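Local coordinates for protein kojibiose phosphorylase (Gut metagenome, PDB 6W0P) that is a carbohydrate-active enzyme of glycoside hydrolase family 65, built from a beta-rich N-terminal domain, a helical central catalytic domain and a small C-terminal domain, at residues D24-S29 with E48-K53; G41-F46 with K53-T58. All blocks are in the same frame, centred on the assembly; numbering follows the deposited sequence.

Contact 1. Residues D24-S29 with E48-K53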
loop_
_atom_site.group_PDB
_atom_site.type_symbol
_atom_site.label_atom_id
_atom_site.label_comp_id
_atom_site.label_asym_id
_atom_site.label_seq_id
_atom_site.Cartn_x
_atom_site.Cartn_y
_atom_site.Cartn_z
ATOM N N ASP A 24 28.185 -15.526 -17.451
ATOM C CA ASP A 24 27.374 -15.392 -16.212
ATOM C C ASP A 24 27.500 -13.966 -15.639
ATOM O O ASP A 24 26.661 -13.621 -14.779
ATOM C CB ASP A 24 27.771 -16.460 -15.182
ATOM C CG ASP A 24 29.268 -16.572 -14.951
ATOM O OD1 ASP A 24 30.010 -16.518 -15.955
ATOM O OD2 ASP A 24 29.691 -16.715 -13.775
ATOM N N LYS A 25 28.521 -13.200 -16.051
ATOM C CA LYS A 25 28.748 -11.787 -15.639
ATOM C C LYS A 25 28.322 -10.832 -16.752
ATOM O O LYS A 25 28.653 -9.679 -16.640
ATOM C CB LYS A 25 30.222 -11.543 -15.326
ATOM C CG LYS A 25 30.816 -12.491 -14.297
ATOM C CD LYS A 25 30.046 -12.512 -13.016
ATOM C CE LYS A 25 30.712 -13.388 -11.978
ATOM N NZ LYS A 25 29.919 -13.458 -10.725
ATOM N N SER A 26 27.642 -11.319 -17.791
ATOM C CA SER A 26 27.300 -10.543 -19.011
ATOM C C SER A 26 26.708 -9.185 -18.593
ATOM O O SER A 26 27.231 -8.162 -19.016
ATOM C CB SER A 26 26.363 -11.330 -19.912
ATOM O OG SER A 26 25.638 -10.471 -20.786
ATOM N N MET A 27 25.668 -9.176 -17.772
ATOM C CA MET A 27 25.000 -7.912 -17.376
ATOM C C MET A 27 25.826 -7.151 -16.324
ATOM O O MET A 27 25.722 -5.918 -16.292
ATOM C CB MET A 27 23.578 -8.185 -16.875
ATOM C CG MET A 27 22.580 -8.433 -18.044
ATOM S SD MET A 27 20.882 -8.782 -17.470
ATOM C CE MET A 27 20.538 -7.270 -16.560
ATOM N N VAL A 28 26.647 -7.841 -15.527
ATOM C CA VAL A 28 27.539 -7.203 -14.512
ATOM C C VAL A 28 28.548 -6.328 -15.255
ATOM O O VAL A 28 28.694 -5.172 -14.874
ATOM C CB VAL A 28 28.242 -8.235 -13.601
ATOM C CG1 VAL A 28 29.363 -7.606 -12.792
ATOM C CG2 VAL A 28 27.252 -8.921 -12.676
ATOM N N SER A 29 29.183 -6.870 -16.299
ATOM C CA SER A 29 30.188 -6.183 -17.141
ATOM C C SER A 29 29.520 -4.998 -17.844
ATOM O O SER A 29 30.039 -3.877 -17.760
ATOM C CB SER A 29 30.840 -7.152 -18.099
ATOM O OG SER A 29 31.447 -8.233 -17.386
ATOM N N GLU A 48 27.440 -5.837 -31.682
ATOM C CA GLU A 48 26.871 -6.864 -32.594
ATOM C C GLU A 48 25.678 -7.523 -31.907
ATOM O O GLU A 48 25.534 -7.337 -30.694
ATOM C CB GLU A 48 27.923 -7.909 -32.981
ATOM C CG GLU A 48 28.330 -8.857 -31.853
ATOM C CD GLU A 48 29.332 -8.324 -30.835
ATOM O OE1 GLU A 48 29.705 -7.150 -30.944
ATOM O OE2 GLU A 48 29.726 -9.080 -29.929
ATOM N N THR A 49 24.880 -8.281 -32.659
ATOM C CA THR A 49 23.805 -9.161 -32.113
ATOM C C THR A 49 24.359 -10.013 -30.956
ATOM O O THR A 49 25.422 -10.623 -31.102
ATOM C CB THR A 49 23.204 -10.019 -33.233
ATOM O OG1 THR A 49 22.561 -9.120 -34.136
ATOM C CG2 THR A 49 22.225 -11.061 -32.740
ATOM N N TYR A 50 23.671 -10.035 -29.819
ATOM C CA TYR A 50 23.971 -10.975 -28.708
ATOM C C TYR A 50 22.651 -11.548 -28.208
ATOM O O TYR A 50 21.745 -10.767 -27.844
ATOM C CB TYR A 50 24.771 -10.318 -27.578
ATOM C CG TYR A 50 25.140 -11.241 -26.435
ATOM C CD1 TYR A 50 26.170 -12.162 -26.545
ATOM C CD2 TYR A 50 24.474 -11.181 -25.223
ATOM C CE1 TYR A 50 26.531 -12.985 -25.489
ATOM C CE2 TYR A 50 24.815 -12.001 -24.161
ATOM C CZ TYR A 50 25.847 -12.906 -24.289
ATOM O OH TYR A 50 26.179 -13.707 -23.225
ATOM N N SER A 51 22.550 -12.874 -28.243
ATOM C CA SER A 51 21.295 -13.629 -27.998
ATOM C C SER A 51 21.353 -14.256 -26.595
ATOM O O SER A 51 20.470 -15.053 -26.272
ATOM C CB SER A 51 21.072 -14.650 -29.086
ATOM O OG SER A 51 22.055 -15.671 -29.014
ATOM N N GLY A 52 22.371 -13.914 -25.797
ATOM C CA GLY A 52 22.427 -14.249 -24.361
ATOM C C GLY A 52 21.636 -13.224 -23.573
ATOM O O GLY A 52 21.071 -12.320 -24.216
ATOM N N LYS A 53 21.596 -13.338 -22.246
ATOM C CA LYS A 53 20.925 -12.340 -21.374
ATOM C C LYS A 53 21.725 -11.027 -21.460
ATOM O O LYS A 53 22.944 -11.025 -21.290
ATOM C CB LYS A 53 20.702 -12.885 -19.950
ATOM C CG LYS A 53 21.794 -12.602 -18.931
ATOM C CD LYS A 53 21.931 -13.651 -17.813
ATOM C CE LYS A 53 23.330 -13.705 -17.220
ATOM N NZ LYS A 53 24.336 -14.060 -18.254
#

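Contact 2. Residues G41-F46 with K53-T58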
loop_
_atom_site.group_PDB
_atom_site.type_symbol
_atom_site.label_atom_id
_atom_site.label_comp_id
_atom_site.label_asym_id
_atom_site.label_seq_id
_atom_site.Cartn_x
_atom_site.Cartn_y
_atom_site.Cartn_z
ATOM N N GLY A 41 24.488 8.381 -21.337
ATOM C CA GLY A 41 25.214 7.190 -20.895
ATOM C C GLY A 41 24.859 5.981 -21.720
ATOM O O GLY A 41 23.688 5.885 -22.176
ATOM N N THR A 42 25.808 5.052 -21.846
ATOM C CA THR A 42 25.547 3.744 -22.476
ATOM C C THR A 42 26.106 2.652 -21.584
ATOM O O THR A 42 27.260 2.776 -21.159
ATOM C CB THR A 42 26.131 3.667 -23.895
ATOM O OG1 THR A 42 27.539 3.889 -23.795
ATOM C CG2 THR A 42 25.506 4.693 -24.806
ATOM N N ARG A 43 25.312 1.609 -21.380
ATOM C CA ARG A 43 25.785 0.321 -20.831
ATOM C C ARG A 43 26.781 -0.266 -21.825
ATOM O O ARG A 43 26.704 0.066 -23.023
ATOM C CB ARG A 43 24.598 -0.622 -20.597
ATOM C CG ARG A 43 23.780 -0.293 -19.354
ATOM C CD ARG A 43 22.533 -1.151 -19.252
ATOM N NE ARG A 43 22.874 -2.543 -18.988
ATOM C CZ ARG A 43 23.121 -3.048 -17.791
ATOM N NH1 ARG A 43 23.089 -2.296 -16.704
ATOM N NH2 ARG A 43 23.395 -4.322 -17.669
ATOM N N ALA A 44 27.628 -1.176 -21.352
ATOM C CA ALA A 44 28.691 -1.820 -22.148
ATOM C C ALA A 44 28.106 -3.045 -22.853
ATOM O O ALA A 44 28.790 -4.102 -22.910
ATOM C CB ALA A 44 29.855 -2.183 -21.281
ATOM N N PHE A 45 26.888 -2.903 -23.379
ATOM C CA PHE A 45 26.230 -3.962 -24.163
ATOM C C PHE A 45 27.076 -4.133 -25.423
ATOM O O PHE A 45 27.641 -3.150 -25.897
ATOM C CB PHE A 45 24.768 -3.619 -24.445
ATOM C CG PHE A 45 24.573 -2.375 -25.272
ATOM C CD1 PHE A 45 24.641 -2.430 -26.654
ATOM C CD2 PHE A 45 24.343 -1.157 -24.664
ATOM C CE1 PHE A 45 24.472 -1.281 -27.416
ATOM C CE2 PHE A 45 24.196 -0.006 -25.421
ATOM C CZ PHE A 45 24.254 -0.069 -26.795
ATOM N N PHE A 46 27.206 -5.375 -25.869
ATOM C CA PHE A 46 27.822 -5.772 -27.155
ATOM C C PHE A 46 27.176 -4.996 -28.298
ATOM O O PHE A 46 25.945 -4.858 -28.333
ATOM C CB PHE A 46 27.689 -7.285 -27.369
ATOM C CG PHE A 46 28.553 -8.118 -26.457
ATOM C CD1 PHE A 46 29.411 -7.527 -25.535
ATOM C CD2 PHE A 46 28.544 -9.497 -26.551
ATOM C CE1 PHE A 46 30.232 -8.299 -24.722
ATOM C CE2 PHE A 46 29.355 -10.266 -25.730
ATOM C CZ PHE A 46 30.205 -9.668 -24.825
ATOM N N LYS A 53 21.596 -13.338 -22.246
ATOM C CA LYS A 53 20.925 -12.340 -21.374
ATOM C C LYS A 53 21.725 -11.027 -21.460
ATOM O O LYS A 53 22.944 -11.025 -21.290
ATOM C CB LYS A 53 20.702 -12.885 -19.950
ATOM C CG LYS A 53 21.794 -12.602 -18.931
ATOM C CD LYS A 53 21.931 -13.651 -17.813
ATOM C CE LYS A 53 23.330 -13.705 -17.220
ATOM N NZ LYS A 53 24.336 -14.060 -18.254
ATOM N N GLN A 54 21.051 -9.938 -21.773
ATOM C CA GLN A 54 21.688 -8.612 -21.912
ATOM C C GLN A 54 20.636 -7.582 -21.559
ATOM O O GLN A 54 19.420 -7.891 -21.670
ATOM C CB GLN A 54 22.229 -8.382 -23.328
ATOM C CG GLN A 54 21.222 -8.650 -24.446
ATOM C CD GLN A 54 21.696 -8.076 -25.765
ATOM O OE1 GLN A 54 22.878 -7.756 -25.957
ATOM N NE2 GLN A 54 20.764 -7.922 -26.680
ATOM N N LEU A 55 21.101 -6.422 -21.120
ATOM C CA LEU A 55 20.279 -5.209 -21.019
ATOM C C LEU A 55 20.978 -4.153 -21.866
ATOM O O LEU A 55 21.964 -3.570 -21.412
ATOM C CB LEU A 55 20.130 -4.776 -19.562
ATOM C CG LEU A 55 19.243 -3.544 -19.365
ATOM C CD1 LEU A 55 17.852 -3.764 -19.950
ATOM C CD2 LEU A 55 19.131 -3.170 -17.889
ATOM N N ILE A 56 20.464 -3.951 -23.071
ATOM C CA ILE A 56 20.839 -2.823 -23.967
ATOM C C ILE A 56 20.237 -1.549 -23.370
ATOM O O ILE A 56 19.015 -1.524 -23.060
ATOM C CB ILE A 56 20.379 -3.043 -25.415
ATOM C CG1 ILE A 56 21.065 -4.264 -26.038
ATOM C CG2 ILE A 56 20.635 -1.781 -26.208
ATOM C CD1 ILE A 56 20.576 -4.617 -27.427
ATOM N N GLY A 57 21.066 -0.528 -23.225
ATOM C CA GLY A 57 20.737 0.631 -22.379
ATOM C C GLY A 57 21.524 1.836 -22.827
ATOM O O GLY A 57 22.758 1.811 -22.655
ATOM N N THR A 58 20.827 2.772 -23.470
ATOM C CA THR A 58 21.325 4.102 -23.884
ATOM C C THR A 58 20.379 5.133 -23.269
ATOM O O THR A 58 19.173 5.042 -23.555
ATOM C CB THR A 58 21.407 4.235 -25.413
ATOM O OG1 THR A 58 22.136 3.124 -25.947
ATOM C CG2 THR A 58 22.054 5.537 -25.838
HETATM O O HOH W 1 25.569 -7.359 -24.173
HETATM O O HOH W 2 23.831 -6.656 -28.338
#

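Contact 1. Residues D24-S29 with E48-K53
Ser26 and Lys53 carry this contact. The hydroxyl of Ser26 donates a hydrogen bond to the backbone carbonyl of Lys53, with OG 2.8 Å from O. The donor sits almost straight ahead of the carbonyl, at a C=O...OG angle of 168°. OG reaches it because it stands anti to the backbone N of Ser26 (chi1 158°). The ring of Tyr50 comes up beside the same hydroxyl. Its CE2 lies 3.8 Å from Ser26 OG, and the approach is oblique to the ring. The carbonyl O of Lys53 meets the edge of that ring, in its plane. The backbone N of Gly52 lies 3.4 Å above one ring face, offset toward the rim. Phe46 makes an edge-to-face contact with Tyr50. Lys25 is at the N-cap position of helix 26-32, so Ser26 and Met27 belong to its first turn. The contact thus joins the start of this helix to the loop between strands 40-42 and 58-60, within the family 65 N-terminal domain. The Lys53 side chain passes Met27, the two chains crossing at a slant, and ends beside Ser26 and Asp24. Met27 SD is 4.2 Å from Lys53 CG. The lysine bends at its last torsion (chi4 -61°). This bend brings NZ to 3.8 Å from Ser26 CB and 3.9 Å from Asp24 CA. The ammonium is hydrogen-bonded to the carbonyl O of Pro23, just before the 3-10 turn that leads into the helix. The Asp24 carboxylate is not in contact with it: OD1 lies 6.6 Å from Lys53 NZ.

Contact 2. Residues G41-F46 with K53-T58
A short antiparallel pairing joins the end of strand 40-42 to the start of strand 58-60. Thr42 and Thr58 form a non-hydrogen-bonded pair. Their side chains lie side by side and point the same way, with Thr42 CG2 3.7 Å from Thr58 CG2. Next to them, Arg43 N donates to Gly57 O at 2.9 Å. The Arg43 chain bends at chi3 (68°), and NE donates to Leu55 O at 2.8 Å. That donor is tilted 24° from the carbonyl plane. Leu55 crosses the arginine at about a right angle, with CD2 over the centre of one guanidinium face. The other guanidinium nitrogens bind elsewhere: NH2 makes a salt bridge with Glu30, and NH1 reaches Thr340 O. Phe45 lies across Ile56. Ile56 CG2 sits 3.8 Å from the ring centroid, almost on the ring normal, which is a CH-pi contact. Gly57 O meets the ring edge, 3.6 Å from Phe45 CE2. Farther along, one water accepts from Phe46 N and donates to Gln54 OE1. Past the backbone bond of Arg43, side chains and water thus bridge the arms. Strands 40-42 and 58-60 are antiparallel neighbours in the small three-stranded sheet, a beta hairpin with a long connecting loop.

How the contacts relate
From the N terminus, the chain first passes the start of helix 26-32, then strands 35-36 and 40-42, then the loop that leads to strand 58-60. Contact 1 (24-29 with 48-53) closes a loop that holds the rest of helix 26-32 and strands 35-36 and 40-42. Contact 2 (41-46 with 53-58) closes a shorter one, with six residues between its segments. The loops cross rather than nest, because 41-46 falls inside the first and 53-58 ends beyond it. Lys53 belongs to both. The centres of the two contacts are about 9 Å apart. Met27 packs on Leu55 and Gln54, and Ala44 packs on Ser29. Together the two contacts tie helix 26-32 to the small three-stranded sheet and its connecting loop.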